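Local atomic coordinates of A-type ATP synthase subunit F (Archaeoglobus fulgidus, PDB entry 2I4R), a protein that is probably a component of the A-type ATP synthase, the rotary membrane complex that makes ATP from ADP using a proton gradient. Residues Glu34-Ser37 with Asp38-Val42. Numbering follows the deposited sequence.
Sequences EVTS and DEEIV
Glu40 reaches back from the first turn of helix 38-50 to grip the loop that leads into it, a worked example of a helix start held by a side chain of its own first turn. OE1 of its carboxylate gathers three donors. The backbone N of Ser37 approaches OE1 of Glu40 on its anti lone pair at 2.8 Å, with an N-H...O angle of 149°. OG1 of Thr36 comes nearly in line with the C-O bond of Glu40 OE1, at 2.5 Å, and OG of Ser37 stands above the carboxylate plane, 2.8 Å from the same oxygen. The Thr36 amide adds a weak fourth bond. Glu40 gets there with CG beside its own backbone N (chi1 -59°) and an extended chain beyond. An alanine here would probably leave the Ser37 amide and both hydroxyls without their shared acceptor and the loop less firmly fixed to the helix. Asp38 OD1 makes a salt bridge with Lys66 NZ.

Ser37 is the N-cap residue, so its amide bond to Glu40 supplies one half of a capping box; the reciprocal bond is missing, and Ser37 OG is turned to the carboxylate. The junction opens the beta-alpha-beta crossover from strand 32-34, outermost in this chain's parallel sheet, to strand 54-60.

Among backbone groups, Ser37 O accepts from Ile41 N at 3.0 Å, and weakly from Glu40 N. A methyl of Val35, CG2, lies against the carbonyl oxygen of Glu40.

Apolar packing lies inward. The side chains of buried Val35 and Ile41 cross at about a right angle, and Ile41 also touches Tyr63.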
loop_
_atom_site.group_PDB
_atom_site.type_symbol
_atom_site.label_atom_id
_atom_site.label_comp_id
_atom_site.label_asym_id
_atom_site.label_seq_id
_atom_site.Cartn_x
_atom_site.Cartn_y
_atom_site.Cartn_z
ATOM N N GLU B 34 -13.158 10.110 5.360
ATOM C CA GLU B 34 -12.408 11.348 5.643
ATOM C C GLU B 34 -11.940 11.307 7.090
ATOM O O GLU B 34 -12.733 11.061 7.996
ATOM C CB GLU B 34 -13.289 12.581 5.444
ATOM C CG GLU B 34 -13.815 12.759 4.029
ATOM C CD GLU B 34 -12.781 13.352 3.094
ATOM O OE1 GLU B 34 -11.639 12.841 3.064
ATOM O OE2 GLU B 34 -13.114 14.329 2.383
ATOM N N VAL B 35 -10.659 11.570 7.313
ATOM C CA VAL B 35 -10.127 11.495 8.661
ATOM C C VAL B 35 -9.035 12.500 9.016
ATOM O O VAL B 35 -8.209 12.870 8.192
ATOM C CB VAL B 35 -9.615 10.064 8.924
ATOM C CG1 VAL B 35 -8.406 10.087 9.832
ATOM C CG2 VAL B 35 -10.734 9.229 9.528
ATOM N N THR B 36 -9.036 12.917 10.273
ATOM C CA THR B 36 -8.066 13.871 10.779
ATOM C C THR B 36 -7.725 13.538 12.233
ATOM O O THR B 36 -6.602 13.132 12.558
ATOM C CB THR B 36 -8.645 15.276 10.711
ATOM O OG1 THR B 36 -10.031 15.221 11.068
ATOM C CG2 THR B 36 -8.503 15.844 9.310
ATOM N N SER B 37 -8.708 13.704 13.104
ATOM C CA SER B 37 -8.526 13.435 14.519
ATOM C C SER B 37 -8.056 12.017 14.757
ATOM O O SER B 37 -8.591 11.081 14.169
ATOM C CB SER B 37 -9.839 13.655 15.254
ATOM O OG SER B 37 -10.413 14.891 14.863
ATOM N N ASP B 38 -7.056 11.865 15.620
ATOM C CA ASP B 38 -6.517 10.553 15.962
ATOM C C ASP B 38 -7.632 9.573 16.282
ATOM O O ASP B 38 -7.565 8.399 15.921
ATOM C CB ASP B 38 -5.606 10.665 17.178
ATOM C CG ASP B 38 -4.157 10.813 16.806
ATOM O OD1 ASP B 38 -3.848 11.661 15.945
ATOM O OD2 ASP B 38 -3.327 10.081 17.381
ATOM N N GLU B 39 -8.653 10.070 16.976
ATOM C CA GLU B 39 -9.802 9.263 17.374
ATOM C C GLU B 39 -10.615 8.855 16.155
ATOM O O GLU B 39 -11.185 7.761 16.119
ATOM C CB GLU B 39 -10.681 10.058 18.356
ATOM C CG GLU B 39 -11.932 9.330 18.868
ATOM C CD GLU B 39 -12.592 10.049 20.049
ATOM O OE1 GLU B 39 -12.116 11.141 20.443
ATOM O OE2 GLU B 39 -13.589 9.518 20.586
ATOM N N GLU B 40 -10.652 9.742 15.162
ATOM C CA GLU B 40 -11.388 9.498 13.924
ATOM C C GLU B 40 -10.699 8.443 13.070
ATOM O O GLU B 40 -11.358 7.700 12.344
ATOM C CB GLU B 40 -11.517 10.790 13.126
ATOM C CG GLU B 40 -12.235 11.892 13.870
ATOM C CD GLU B 40 -12.434 13.136 13.026
ATOM O OE1 GLU B 40 -11.426 13.735 12.581
ATOM O OE2 GLU B 40 -13.604 13.514 12.809
ATOM N N ILE B 41 -9.374 8.390 13.157
ATOM C CA ILE B 41 -8.599 7.419 12.405
ATOM C C ILE B 41 -8.958 6.036 12.918
ATOM O O ILE B 41 -9.315 5.136 12.152
ATOM C CB ILE B 41 -7.085 7.615 12.615
ATOM C CG1 ILE B 41 -6.679 9.034 12.215
ATOM C CG2 ILE B 41 -6.313 6.591 11.808
ATOM C CD1 ILE B 41 -5.189 9.305 12.309
ATOM N N VAL B 42 -8.865 5.883 14.234
ATOM C CA VAL B 42 -9.137 4.620 14.899
ATOM C C VAL B 42 -10.566 4.112 14.730
ATOM O O VAL B 42 -10.781 2.912 14.573
ATOM C CB VAL B 42 -8.811 4.726 16.400
ATOM C CG1 VAL B 42 -9.004 3.380 17.072
ATOM C CG2 VAL B 42 -7.384 5.216 16.583
#